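Long-range contacts in Cj0977 (Campylobacter jejuni, PDB 3BNV), which is a virulence factor of unknown biochemical function, regulated by sigma28 and not part of the flagellum, built as a hot-dog fold: residues 25-30 and 81-86; 37-42 and 74-79; 44-49 and 109-114; 118-123 and 138-143. All blocks are in the same frame, centred on the assembly; numbering follows the deposited sequence.

Contact 1 of 4, residues 25-30 and 81-86; sequences LLTCPE and SINKEF
The amide oxygen of Asn-83 takes the backbone N-H of Leu-26: OD1 and N are 2.7 Å apart. The bond is nearly straight, 175° at the hydrogen. The donor lies in the carbonyl plane of the amide and uses a lone pair of OD1. The other end of the same amide is also held, because ND2 donates to the backbone O of Glu-24. Both ends of the group thus bind the loop main chain, which fixes its rotation. Asn-83 has left helical geometry with positive phi. Its CG is anti to the backbone N (chi1 -161°), and this brings the amide across to the loop.

Side-chain carbons of Leu-26, Thr-27 and Glu-85 pack beside the bond. Leu-26 CB lies against Asn-83 OD1 at 3.6 Å, and Leu-26 CD1 reaches the backbone O of Asn-83 at 3.9 Å. Glu-85 passes its CB alongside Leu-26 CB, 4.2 Å away. Thr-27 CB lies 3.7 Å from the backbone O of Lys-84. Leu-26 and Glu-85 are on the exposed side, whereas Thr-27 is buried.

The contact joins the loop between helices 15-22 and 33-36 to the turn that follows helix 67-82. Leu-25 and Asn-83 also touch Ile-42 of strand 38-43.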
loop_
_atom_site.group_PDB
_atom_site.type_symbol
_atom_site.label_atom_id
_atom_site.label_comp_id
_atom_site.label_asym_id
_atom_site.label_seq_id
_atom_site.Cartn_x
_atom_site.Cartn_y
_atom_site.Cartn_z
ATOM N N LEU A 25 13.270 10.048 -13.641
ATOM C CA LEU A 25 12.925 9.406 -12.383
ATOM C C LEU A 25 14.105 8.603 -11.841
ATOM O O LEU A 25 14.589 7.679 -12.489
ATOM C CB LEU A 25 11.698 8.511 -12.575
ATOM C CG LEU A 25 10.534 8.665 -11.601
ATOM C CD1 LEU A 25 11.023 8.412 -10.230
ATOM C CD2 LEU A 25 10.011 10.075 -11.667
ATOM N N LEU A 26 14.568 8.970 -10.651
ATOM C CA LEU A 26 15.664 8.258 -9.993
ATOM C C LEU A 26 15.130 7.269 -8.963
ATOM O O LEU A 26 15.823 6.325 -8.587
ATOM C CB LEU A 26 16.646 9.237 -9.325
ATOM C CG LEU A 26 17.578 10.090 -10.201
ATOM C CD1 LEU A 26 18.212 11.245 -9.434
ATOM C CD2 LEU A 26 18.659 9.231 -10.825
ATOM N N THR A 27 13.899 7.490 -8.516
ATOM C CA THR A 27 13.322 6.712 -7.423
ATOM C C THR A 27 12.604 5.466 -7.909
ATOM O O THR A 27 11.990 5.477 -8.956
ATOM C CB THR A 27 12.321 7.566 -6.603
ATOM O OG1 THR A 27 11.952 6.885 -5.394
ATOM C CG2 THR A 27 11.084 7.828 -7.401
ATOM N N CYS A 28 12.671 4.390 -7.145
ATOM C CA CYS A 28 11.925 3.171 -7.482
ATOM C C CYS A 28 12.063 2.742 -8.946
ATOM O O CYS A 28 11.068 2.471 -9.620
ATOM C CB CYS A 28 10.447 3.338 -7.102
ATOM S SG CYS A 28 10.212 3.846 -5.359
ATOM N N PRO A 29 13.303 2.639 -9.434
ATOM C CA PRO A 29 13.494 2.396 -10.861
ATOM C C PRO A 29 12.875 1.081 -11.303
ATOM O O PRO A 29 12.599 0.887 -12.499
ATOM C CB PRO A 29 15.019 2.316 -11.004
ATOM C CG PRO A 29 15.528 2.059 -9.610
ATOM C CD PRO A 29 14.570 2.697 -8.684
ATOM N N GLU A 30 12.657 0.181 -10.350
ATOM C CA GLU A 30 12.344 -1.195 -10.701
ATOM C C GLU A 30 10.914 -1.541 -10.357
ATOM O O GLU A 30 10.491 -2.674 -10.520
ATOM C CB GLU A 30 13.308 -2.109 -9.956
ATOM C CG GLU A 30 13.443 -3.447 -10.572
ATOM C CD GLU A 30 14.349 -3.433 -11.781
ATOM O OE1 GLU A 30 14.522 -2.355 -12.395
ATOM O OE2 GLU A 30 14.891 -4.506 -12.111
ATOM N N SER A 81 7.882 12.897 -6.049
ATOM C CA SER A 81 7.886 14.333 -5.793
ATOM C C SER A 81 9.206 14.811 -5.214
ATOM O O SER A 81 9.518 15.980 -5.290
ATOM C CB SER A 81 6.766 14.712 -4.829
ATOM O OG SER A 81 7.068 14.264 -3.522
ATOM N N ILE A 82 9.957 13.905 -4.598
ATOM C CA ILE A 82 11.274 14.210 -4.057
ATOM C C ILE A 82 12.354 13.780 -5.039
ATOM O O ILE A 82 13.366 14.439 -5.190
ATOM C CB ILE A 82 11.502 13.418 -2.764
ATOM C CG1 ILE A 82 10.434 13.810 -1.753
ATOM C CG2 ILE A 82 12.941 13.650 -2.225
ATOM C CD1 ILE A 82 10.169 15.300 -1.764
ATOM N N ASN A 83 12.136 12.642 -5.689
ATOM C CA ASN A 83 13.020 12.149 -6.747
ATOM C C ASN A 83 14.490 11.979 -6.366
ATOM O O ASN A 83 15.383 12.408 -7.088
ATOM C CB ASN A 83 12.948 13.021 -8.006
ATOM C CG ASN A 83 13.472 12.291 -9.229
ATOM O OD1 ASN A 83 13.500 11.066 -9.251
ATOM N ND2 ASN A 83 13.873 13.027 -10.244
ATOM N N LYS A 84 14.738 11.345 -5.239
ATOM C CA LYS A 84 16.094 11.018 -4.852
ATOM C C LYS A 84 16.376 9.561 -5.178
ATOM O O LYS A 84 15.488 8.716 -5.110
ATOM C CB LYS A 84 16.282 11.253 -3.362
ATOM C CG LYS A 84 16.280 12.714 -2.984
ATOM C CD LYS A 84 17.650 13.323 -3.092
ATOM C CE LYS A 84 17.613 14.822 -2.945
ATOM N NZ LYS A 84 18.996 15.354 -3.094
ATOM N N GLU A 85 17.612 9.255 -5.538
ATOM C CA GLU A 85 17.921 7.899 -5.929
ATOM C C GLU A 85 17.743 6.931 -4.775
ATOM O O GLU A 85 17.297 5.819 -4.966
ATOM C CB GLU A 85 19.336 7.788 -6.474
ATOM C CG GLU A 85 19.672 6.384 -6.925
ATOM C CD GLU A 85 20.966 6.327 -7.660
ATOM O OE1 GLU A 85 21.203 5.319 -8.370
ATOM O OE2 GLU A 85 21.743 7.301 -7.525
ATOM N N PHE A 86 18.108 7.350 -3.575
ATOM C CA PHE A 86 18.016 6.479 -2.414
ATOM C C PHE A 86 17.057 7.047 -1.370
ATOM O O PHE A 86 17.433 7.890 -0.571
ATOM C CB PHE A 86 19.397 6.271 -1.779
ATOM C CG PHE A 86 20.461 5.825 -2.741
ATOM C CD1 PHE A 86 21.592 6.612 -2.953
ATOM C CD2 PHE A 86 20.359 4.606 -3.402
ATOM C CE1 PHE A 86 22.596 6.204 -3.821
ATOM C CE2 PHE A 86 21.343 4.189 -4.268
ATOM C CZ PHE A 86 22.470 4.988 -4.487
#

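Contact 2 of 4, residues 37-42 and 74-79; sequences GTIIEI and ANYVAQ
The Tyr-76 ring has Ile-39 CD1 over one face and the backbone of Gly-37 and Thr-38 at its edge. This is helix-on-sheet packing in a hot-dog fold, where helix 67-82 lies against the antiparallel sheet. Ile-39 CD1 sits 3.8 Å from the centroid of the Tyr-76 ring and 18° off the ring normal, a CH-pi contact displaced toward the rim. Ile-39 CG1 follows, 3.6 Å from Tyr-76 CZ. At the edge, Gly-37 O lies near the ring plane, 3.3 Å from Tyr-76 CE1, and Thr-38 CA is farther off.

Tyr-76 points from the helix toward the strand with CG anti to the backbone N (chi1 -175°). That torsion carries the ring under Ile-39. Ile-39 CD1 also reaches the adjacent helix residue, 4.1 Å from Val-77 CA. Short segments of strand and helix cross at -42°, with their axes 9.0 Å apart at closest approach. Farther along, strand 38-43 bulges against strand 46-52: Ile-40 and Glu-41 share Lys-48 as partner, a classic beta bulge.

Tyr-76 also touches Leu-31, Thr-33 and Ala-36, and Phe-66 of the second subunit packs on it. Val-77 rests on Ser-49 and Val-125.

The phenol end is linked to the strand by one water. The water accepts from Ile-39 N at 2.8 Å and lies 2.6 Å from Tyr-76 OH.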
loop_
_atom_site.group_PDB
_atom_site.type_symbol
_atom_site.label_atom_id
_atom_site.label_comp_id
_atom_site.label_asym_id
_atom_site.label_seq_id
_atom_site.Cartn_x
_atom_site.Cartn_y
_atom_site.Cartn_z
ATOM N N GLY A 37 0.963 2.378 -10.556
ATOM C CA GLY A 37 0.663 3.516 -11.400
ATOM C C GLY A 37 1.883 4.004 -12.165
ATOM O O GLY A 37 2.994 3.468 -12.021
ATOM N N THR A 38 1.660 5.029 -12.977
ATOM C CA THR A 38 2.708 5.641 -13.772
ATOM C C THR A 38 2.851 7.127 -13.466
ATOM O O THR A 38 1.870 7.844 -13.330
ATOM C CB THR A 38 2.368 5.522 -15.236
ATOM O OG1 THR A 38 2.315 4.135 -15.577
ATOM C CG2 THR A 38 3.371 6.223 -16.072
ATOM N N ILE A 39 4.087 7.588 -13.347
ATOM C CA ILE A 39 4.348 8.997 -13.103
ATOM C C ILE A 39 4.235 9.737 -14.421
ATOM O O ILE A 39 4.797 9.324 -15.424
ATOM C CB ILE A 39 5.739 9.206 -12.530
ATOM C CG1 ILE A 39 5.989 8.226 -11.391
ATOM C CG2 ILE A 39 5.909 10.635 -12.046
ATOM C CD1 ILE A 39 5.088 8.447 -10.186
ATOM N N ILE A 40 3.518 10.848 -14.402
ATOM C CA ILE A 40 2.959 11.456 -15.604
ATOM C C ILE A 40 3.490 12.896 -15.713
ATOM O O ILE A 40 3.424 13.530 -16.759
ATOM C CB ILE A 40 1.403 11.406 -15.423
ATOM C CG1 ILE A 40 0.646 11.314 -16.697
ATOM C CG2 ILE A 40 0.847 12.636 -14.766
ATOM C CD1 ILE A 40 -0.745 11.884 -16.458
ATOM N N GLU A 41 4.023 13.391 -14.603
ATOM C CA GLU A 41 4.630 14.707 -14.544
ATOM C C GLU A 41 5.436 14.849 -13.260
ATOM O O GLU A 41 5.049 14.334 -12.195
ATOM C CB GLU A 41 3.571 15.796 -14.637
ATOM C CG GLU A 41 4.078 17.157 -14.282
ATOM C CD GLU A 41 3.116 18.266 -14.670
ATOM O OE1 GLU A 41 3.566 19.440 -14.634
ATOM O OE2 GLU A 41 1.932 17.975 -15.018
ATOM N N ILE A 42 6.585 15.509 -13.367
ATOM C CA ILE A 42 7.379 15.797 -12.176
ATOM C C ILE A 42 8.055 17.134 -12.287
ATOM O O ILE A 42 8.205 17.668 -13.360
ATOM C CB ILE A 42 8.433 14.733 -11.828
ATOM C CG1 ILE A 42 9.684 14.913 -12.663
ATOM C CG2 ILE A 42 7.893 13.340 -12.011
ATOM C CD1 ILE A 42 10.793 14.010 -12.167
ATOM N N ALA A 74 -0.058 6.219 -4.019
ATOM C CA ALA A 74 0.315 7.406 -3.265
ATOM C C ALA A 74 1.781 7.346 -2.809
ATOM O O ALA A 74 2.515 8.345 -2.829
ATOM C CB ALA A 74 -0.594 7.562 -2.095
ATOM N N ASN A 75 2.191 6.166 -2.399
ATOM C CA ASN A 75 3.540 5.913 -1.972
ATOM C C ASN A 75 4.514 6.209 -3.127
ATOM O O ASN A 75 5.560 6.855 -2.967
ATOM C CB ASN A 75 3.591 4.468 -1.487
ATOM C CG ASN A 75 4.931 4.060 -0.932
ATOM O OD1 ASN A 75 5.945 4.767 -1.069
ATOM N ND2 ASN A 75 4.958 2.886 -0.327
ATOM N N TYR A 76 4.152 5.774 -4.315
ATOM C CA TYR A 76 5.003 5.987 -5.475
ATOM C C TYR A 76 5.087 7.478 -5.850
ATOM O O TYR A 76 6.173 8.041 -5.926
ATOM C CB TYR A 76 4.523 5.079 -6.597
ATOM C CG TYR A 76 5.323 5.048 -7.867
ATOM C CD1 TYR A 76 4.690 4.917 -9.079
ATOM C CD2 TYR A 76 6.690 5.103 -7.859
ATOM C CE1 TYR A 76 5.402 4.864 -10.260
ATOM C CE2 TYR A 76 7.418 5.061 -9.052
ATOM C CZ TYR A 76 6.767 4.942 -10.243
ATOM O OH TYR A 76 7.461 4.891 -11.433
ATOM N N VAL A 77 3.960 8.133 -6.056
ATOM C CA VAL A 77 3.996 9.545 -6.436
ATOM C C VAL A 77 4.601 10.457 -5.325
ATOM O O VAL A 77 5.244 11.459 -5.620
ATOM C CB VAL A 77 2.635 10.063 -6.943
ATOM C CG1 VAL A 77 1.704 10.372 -5.803
ATOM C CG2 VAL A 77 2.821 11.292 -7.729
ATOM N N ALA A 78 4.428 10.113 -4.056
ATOM C CA ALA A 78 5.142 10.850 -3.002
ATOM C C ALA A 78 6.645 10.791 -3.214
ATOM O O ALA A 78 7.337 11.808 -3.161
ATOM C CB ALA A 78 4.827 10.298 -1.625
ATOM N N GLN A 79 7.173 9.593 -3.426
ATOM C CA GLN A 79 8.598 9.490 -3.653
ATOM C C GLN A 79 9.001 10.188 -4.930
ATOM O O GLN A 79 10.051 10.791 -4.982
ATOM C CB GLN A 79 9.064 8.046 -3.668
ATOM C CG GLN A 79 8.883 7.327 -2.344
ATOM C CD GLN A 79 9.772 6.123 -2.250
ATOM O OE1 GLN A 79 10.983 6.260 -2.155
ATOM N NE2 GLN A 79 9.195 4.938 -2.302
HETATM O O HOH W 1 6.408 6.050 -13.534
#

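Contact 3 of 4, residues 44-49 and 109-114; sequences KNYAKS and EAHALF
Asn-45 and Ala-112 meet at one end of an antiparallel ladder whose backbone is tightly bonded and whose outer side chains are loosely paired. Ala-112 N donates to Asn-45 O at 3.0 Å. Ala-47 and Ala-110 form a hydrogen-bonded pair, with Ala-110 N to Ala-47 O at 2.8 Å and Ala-47 N to Ala-110 O at 3.1 Å. Their small methyls are buried on the helix side. Ala-112 CB lies beside Asn-45 OD1, 3.4 Å away; the polar partner of that oxygen is Arg-121.

The face with Tyr-46, Lys-48, Glu-109 and His-111 is more open. Tyr-46 and His-111 run side by side in the same direction, with ring planes 56° apart. His-111 CE1 approaches the edge of the tyrosine ring, 3.5 Å from Tyr-46 CD2. Lys-48 and Glu-109 also lie alongside each other, touching through their CG atoms at 3.9 Å. Their charged ends are too far apart for a salt bridge, with Lys-48 NZ 4.2 Å from Glu-109 OE1.

The two strands are interior strands of the hot-dog sheet. Strand 38-43 flanks 46-52, and strand 120-129 flanks 105-112. Helix 67-82 packs on the alanine face, through Val-77 and Ala-80 on Ala-47 and Ile-82 on Ala-112.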
loop_
_atom_site.group_PDB
_atom_site.type_symbol
_atom_site.label_atom_id
_atom_site.label_comp_id
_atom_site.label_asym_id
_atom_site.label_seq_id
_atom_site.Cartn_x
_atom_site.Cartn_y
_atom_site.Cartn_z
ATOM N N LYS A 44 10.285 20.133 -9.324
ATOM C CA LYS A 44 10.760 20.351 -7.970
ATOM C C LYS A 44 9.603 20.215 -6.966
ATOM O O LYS A 44 8.612 20.959 -7.053
ATOM C CB LYS A 44 11.358 21.750 -7.871
ATOM C CG LYS A 44 11.881 22.083 -6.507
ATOM C CD LYS A 44 13.016 21.167 -6.147
ATOM C CE LYS A 44 14.036 21.879 -5.276
ATOM N NZ LYS A 44 13.623 21.886 -3.845
ATOM N N ASN A 45 9.716 19.274 -6.027
ATOM C CA ASN A 45 8.729 19.169 -4.948
ATOM C C ASN A 45 7.349 18.784 -5.426
ATOM O O ASN A 45 6.357 19.030 -4.734
ATOM C CB ASN A 45 8.621 20.479 -4.157
ATOM C CG ASN A 45 9.734 20.631 -3.115
ATOM O OD1 ASN A 45 10.292 19.640 -2.631
ATOM N ND2 ASN A 45 10.056 21.869 -2.774
ATOM N N TYR A 46 7.269 18.182 -6.605
ATOM C CA TYR A 46 5.977 17.967 -7.226
ATOM C C TYR A 46 5.971 16.735 -8.129
ATOM O O TYR A 46 6.945 16.463 -8.840
ATOM C CB TYR A 46 5.569 19.205 -8.026
ATOM C CG TYR A 46 4.325 18.965 -8.852
ATOM C CD1 TYR A 46 4.409 18.591 -10.195
ATOM C CD2 TYR A 46 3.071 19.072 -8.276
ATOM C CE1 TYR A 46 3.274 18.364 -10.936
ATOM C CE2 TYR A 46 1.937 18.833 -9.000
ATOM C CZ TYR A 46 2.031 18.482 -10.328
ATOM O OH TYR A 46 0.860 18.248 -11.029
ATOM N N ALA A 47 4.863 15.998 -8.107
ATOM C CA ALA A 47 4.669 14.891 -9.043
ATOM C C ALA A 47 3.193 14.572 -9.271
ATOM O O ALA A 47 2.351 14.761 -8.388
ATOM C CB ALA A 47 5.404 13.660 -8.572
ATOM N N LYS A 48 2.885 14.084 -10.464
ATOM C CA LYS A 48 1.514 13.710 -10.821
ATOM C C LYS A 48 1.507 12.281 -11.354
ATOM O O LYS A 48 2.379 11.910 -12.138
ATOM C CB LYS A 48 0.987 14.656 -11.890
ATOM C CG LYS A 48 -0.519 14.869 -11.869
ATOM C CD LYS A 48 -0.987 15.780 -13.030
ATOM C CE LYS A 48 -2.476 16.196 -12.883
ATOM N NZ LYS A 48 -2.834 17.522 -13.551
ATOM N N SER A 49 0.560 11.460 -10.924
ATOM C CA SER A 49 0.538 10.078 -11.421
ATOM C C SER A 49 -0.856 9.584 -11.730
ATOM O O SER A 49 -1.842 10.225 -11.387
ATOM C CB SER A 49 1.253 9.131 -10.457
ATOM O OG SER A 49 0.434 8.783 -9.364
ATOM N N GLU A 109 -1.944 13.643 -7.191
ATOM C CA GLU A 109 -0.977 14.734 -7.182
ATOM C C GLU A 109 -0.264 14.755 -5.849
ATOM O O GLU A 109 -0.890 14.554 -4.807
ATOM C CB GLU A 109 -1.630 16.091 -7.400
ATOM C CG GLU A 109 -2.275 16.231 -8.721
ATOM C CD GLU A 109 -2.887 17.598 -8.918
ATOM O OE1 GLU A 109 -3.966 17.668 -9.561
ATOM O OE2 GLU A 109 -2.299 18.602 -8.446
ATOM N N ALA A 110 1.036 15.013 -5.884
ATOM C CA ALA A 110 1.852 15.060 -4.664
ATOM C C ALA A 110 2.618 16.362 -4.570
ATOM O O ALA A 110 3.215 16.802 -5.550
ATOM C CB ALA A 110 2.823 13.878 -4.641
ATOM N N HIS A 111 2.606 16.984 -3.400
ATOM C CA HIS A 111 3.331 18.240 -3.189
ATOM C C HIS A 111 4.127 18.098 -1.916
ATOM O O HIS A 111 3.559 17.789 -0.858
ATOM C CB HIS A 111 2.372 19.392 -3.027
ATOM C CG HIS A 111 1.488 19.624 -4.205
ATOM N ND1 HIS A 111 1.783 20.553 -5.182
ATOM C CD2 HIS A 111 0.297 19.080 -4.547
ATOM C CE1 HIS A 111 0.822 20.554 -6.090
ATOM N NE2 HIS A 111 -0.101 19.681 -5.718
ATOM N N ALA A 112 5.443 18.284 -2.030
ATOM C CA ALA A 112 6.357 18.147 -0.908
ATOM C C ALA A 112 6.469 19.477 -0.203
ATOM O O ALA A 112 6.661 20.486 -0.842
ATOM C CB ALA A 112 7.712 17.714 -1.404
ATOM N N LEU A 113 6.355 19.484 1.120
ATOM C CA LEU A 113 6.519 20.710 1.884
ATOM C C LEU A 113 7.965 21.157 1.777
ATOM O O LEU A 113 8.883 20.353 1.963
ATOM C CB LEU A 113 6.144 20.501 3.345
ATOM C CG LEU A 113 4.635 20.433 3.563
ATOM C CD1 LEU A 113 4.262 20.192 5.049
ATOM C CD2 LEU A 113 3.940 21.711 2.982
ATOM N N PHE A 114 8.143 22.439 1.469
ATOM C CA PHE A 114 9.425 23.041 1.171
ATOM C C PHE A 114 10.429 22.807 2.289
ATOM O O PHE A 114 10.115 22.994 3.465
ATOM C CB PHE A 114 9.208 24.541 0.940
ATOM C CG PHE A 114 10.448 25.312 0.596
ATOM C CD1 PHE A 114 11.196 25.927 1.590
ATOM C CD2 PHE A 114 10.838 25.475 -0.725
ATOM C CE1 PHE A 114 12.327 26.677 1.273
ATOM C CE2 PHE A 114 11.975 26.228 -1.047
ATOM C CZ PHE A 114 12.712 26.819 -0.043
#

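Contact 4 of 4, residues 118-123 and 138-143; sequences SKKRDV and TIQVVS
Arg-121 and Val-141 exchange two backbone hydrogen bonds, each 2.8 Å between N and O. They belong to the beta hairpin of strands 120-129 and 132-143, part of the hot-dog sheet. Val-123 and Ile-139 form the next hydrogen-bonded pair, with Ile-139 N to Val-123 O at 2.8 Å and Val-123 N to Ile-139 O at 2.9 Å. Ser-143 N closes the ladder on Lys-119 O at a more bent angle, 145°. Just before the strand, Ser-118 OG accepts from Lys-120 N in an ST turn.

Two side-chain polar ends, those of Lys-119 and Arg-121, have partners beyond the hairpin. Lys-119 NZ makes a salt bridge to Asp-145. Arg-121 NH2 donates to Asn-45 OD1 and to Leu-113 O. With bends at chi2 and chi3 (-75° and -44°), the arginine folds off Val-141 toward these partners.

On the buried face Val-123 CG2 meets Val-141 CG2, and Val-123 also packs on Ala-78 and Ser-81 of helix 67-82. The other face is mostly polar, with Val-142 CG2 against Lys-120 CB. Asp-122 and Gln-140 lie side by side, and Lys-120 crosses over with CE 3.4 Å from Gln-140 NE2. The same nitrogen makes a weak hydrogen bond to Asp-122 OD1, at 3.5 Å.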
loop_
_atom_site.group_PDB
_atom_site.type_symbol
_atom_site.label_atom_id
_atom_site.label_comp_id
_atom_site.label_asym_id
_atom_site.label_seq_id
_atom_site.Cartn_x
_atom_site.Cartn_y
_atom_site.Cartn_z
ATOM N N SER A 118 16.685 19.444 5.384
ATOM C CA SER A 118 16.526 18.116 5.934
ATOM C C SER A 118 16.358 17.018 4.864
ATOM O O SER A 118 15.788 17.250 3.806
ATOM C CB SER A 118 15.364 18.118 6.946
ATOM O OG SER A 118 15.012 16.792 7.340
ATOM N N LYS A 119 16.873 15.827 5.149
ATOM C CA LYS A 119 16.624 14.627 4.326
ATOM C C LYS A 119 15.247 13.988 4.581
ATOM O O LYS A 119 14.814 13.118 3.824
ATOM C CB LYS A 119 17.728 13.584 4.545
ATOM C CG LYS A 119 19.099 14.016 4.077
ATOM C CD LYS A 119 20.133 13.017 4.532
ATOM C CE LYS A 119 21.537 13.448 4.101
ATOM N NZ LYS A 119 21.644 13.462 2.618
ATOM N N LYS A 120 14.581 14.425 5.652
ATOM C CA LYS A 120 13.228 13.984 5.977
ATOM C C LYS A 120 12.211 15.021 5.467
ATOM O O LYS A 120 12.260 16.203 5.847
ATOM C CB LYS A 120 13.113 13.741 7.486
ATOM C CG LYS A 120 11.697 13.471 8.008
ATOM C CD LYS A 120 11.655 13.481 9.547
ATOM C CE LYS A 120 10.211 13.340 10.042
ATOM N NZ LYS A 120 10.049 12.626 11.377
ATOM N N ARG A 121 11.313 14.567 4.598
ATOM C CA ARG A 121 10.346 15.417 3.911
ATOM C C ARG A 121 8.917 14.931 4.113
ATOM O O ARG A 121 8.654 13.710 4.090
ATOM C CB ARG A 121 10.612 15.374 2.411
ATOM C CG ARG A 121 12.047 15.436 2.007
ATOM C CD ARG A 121 12.593 16.852 2.158
ATOM N NE ARG A 121 11.654 17.839 1.653
ATOM C CZ ARG A 121 11.705 18.371 0.436
ATOM N NH1 ARG A 121 12.654 18.027 -0.414
ATOM N NH2 ARG A 121 10.806 19.268 0.072
ATOM N N ASP A 122 7.995 15.886 4.274
ATOM C CA ASP A 122 6.549 15.580 4.357
ATOM C C ASP A 122 5.903 15.848 2.999
ATOM O O ASP A 122 6.092 16.900 2.415
ATOM C CB ASP A 122 5.874 16.438 5.451
ATOM C CG ASP A 122 6.525 16.258 6.828
ATOM O OD1 ASP A 122 7.075 15.165 7.090
ATOM O OD2 ASP A 122 6.496 17.206 7.656
ATOM N N VAL A 123 5.136 14.898 2.504
ATOM C CA VAL A 123 4.523 15.028 1.192
ATOM C C VAL A 123 3.010 14.883 1.278
ATOM O O VAL A 123 2.496 13.929 1.857
ATOM C CB VAL A 123 5.084 13.964 0.243
ATOM C CG1 VAL A 123 4.403 14.051 -1.141
ATOM C CG2 VAL A 123 6.597 14.108 0.132
ATOM N N THR A 138 -0.717 12.185 4.024
ATOM C CA THR A 138 0.615 12.723 4.203
ATOM C C THR A 138 1.599 11.582 4.315
ATOM O O THR A 138 1.416 10.666 5.127
ATOM C CB THR A 138 0.746 13.516 5.493
ATOM O OG1 THR A 138 -0.179 14.611 5.499
ATOM C CG2 THR A 138 2.133 14.069 5.568
ATOM N N ILE A 139 2.674 11.658 3.545
ATOM C CA ILE A 139 3.675 10.603 3.562
ATOM C C ILE A 139 5.057 11.158 3.865
ATOM O O ILE A 139 5.481 12.141 3.277
ATOM C CB ILE A 139 3.665 9.871 2.225
ATOM C CG1 ILE A 139 2.340 9.120 2.082
ATOM C CG2 ILE A 139 4.803 8.923 2.136
ATOM C CD1 ILE A 139 2.290 8.268 0.867
ATOM N N GLN A 140 5.761 10.532 4.788
ATOM C CA GLN A 140 7.067 11.018 5.179
ATOM C C GLN A 140 8.154 10.246 4.443
ATOM O O GLN A 140 8.291 9.057 4.619
ATOM C CB GLN A 140 7.228 10.896 6.693
ATOM C CG GLN A 140 6.353 11.835 7.522
ATOM C CD GLN A 140 6.657 11.717 9.023
ATOM O OE1 GLN A 140 6.686 10.603 9.576
ATOM N NE2 GLN A 140 6.904 12.864 9.688
ATOM N N VAL A 141 8.909 10.948 3.599
ATOM C CA VAL A 141 9.983 10.364 2.804
ATOM C C VAL A 141 11.332 10.760 3.394
ATOM O O VAL A 141 11.535 11.892 3.729
ATOM C CB VAL A 141 9.977 10.886 1.353
ATOM C CG1 VAL A 141 11.018 10.144 0.529
ATOM C CG2 VAL A 141 8.586 10.778 0.699
ATOM N N VAL A 142 12.252 9.815 3.527
ATOM C CA VAL A 142 13.609 10.131 3.950
ATOM C C VAL A 142 14.585 9.629 2.898
ATOM O O VAL A 142 14.371 8.558 2.300
ATOM C CB VAL A 142 13.987 9.468 5.294
ATOM C CG1 VAL A 142 15.437 9.648 5.542
ATOM C CG2 VAL A 142 13.191 10.067 6.452
ATOM N N SER A 143 15.658 10.386 2.671
ATOM C CA SER A 143 16.651 9.964 1.685
ATOM C C SER A 143 18.044 9.826 2.269
ATOM O O SER A 143 18.360 10.347 3.345
ATOM C CB SER A 143 16.650 10.866 0.447
ATOM O OG SER A 143 16.862 12.220 0.783
#

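Helix 67-82 supplies one side of contact 2, and the turn after it supplies one side of contact 1. The helix also packs on the sheet at contacts 3 and 4. Contact 2 is the most central, about 3 Å from the chain centre, and its centre lies about 9 Å from that of contact 3. Both reach the same sheet, through neighbouring strands 38-43 and 46-52, where Ile-40 N meets Lys-48 O at 2.7 Å. Contacts 3 and 4, centres about 11 Å apart, are joined by Leu-113 N and Asp-122 O at 2.9 Å. Contact 1 meets contact 3 where Ser-81 CB packs on Ala-110 CB at 4.0 Å. Contacts 1 and 2 also touch the second subunit.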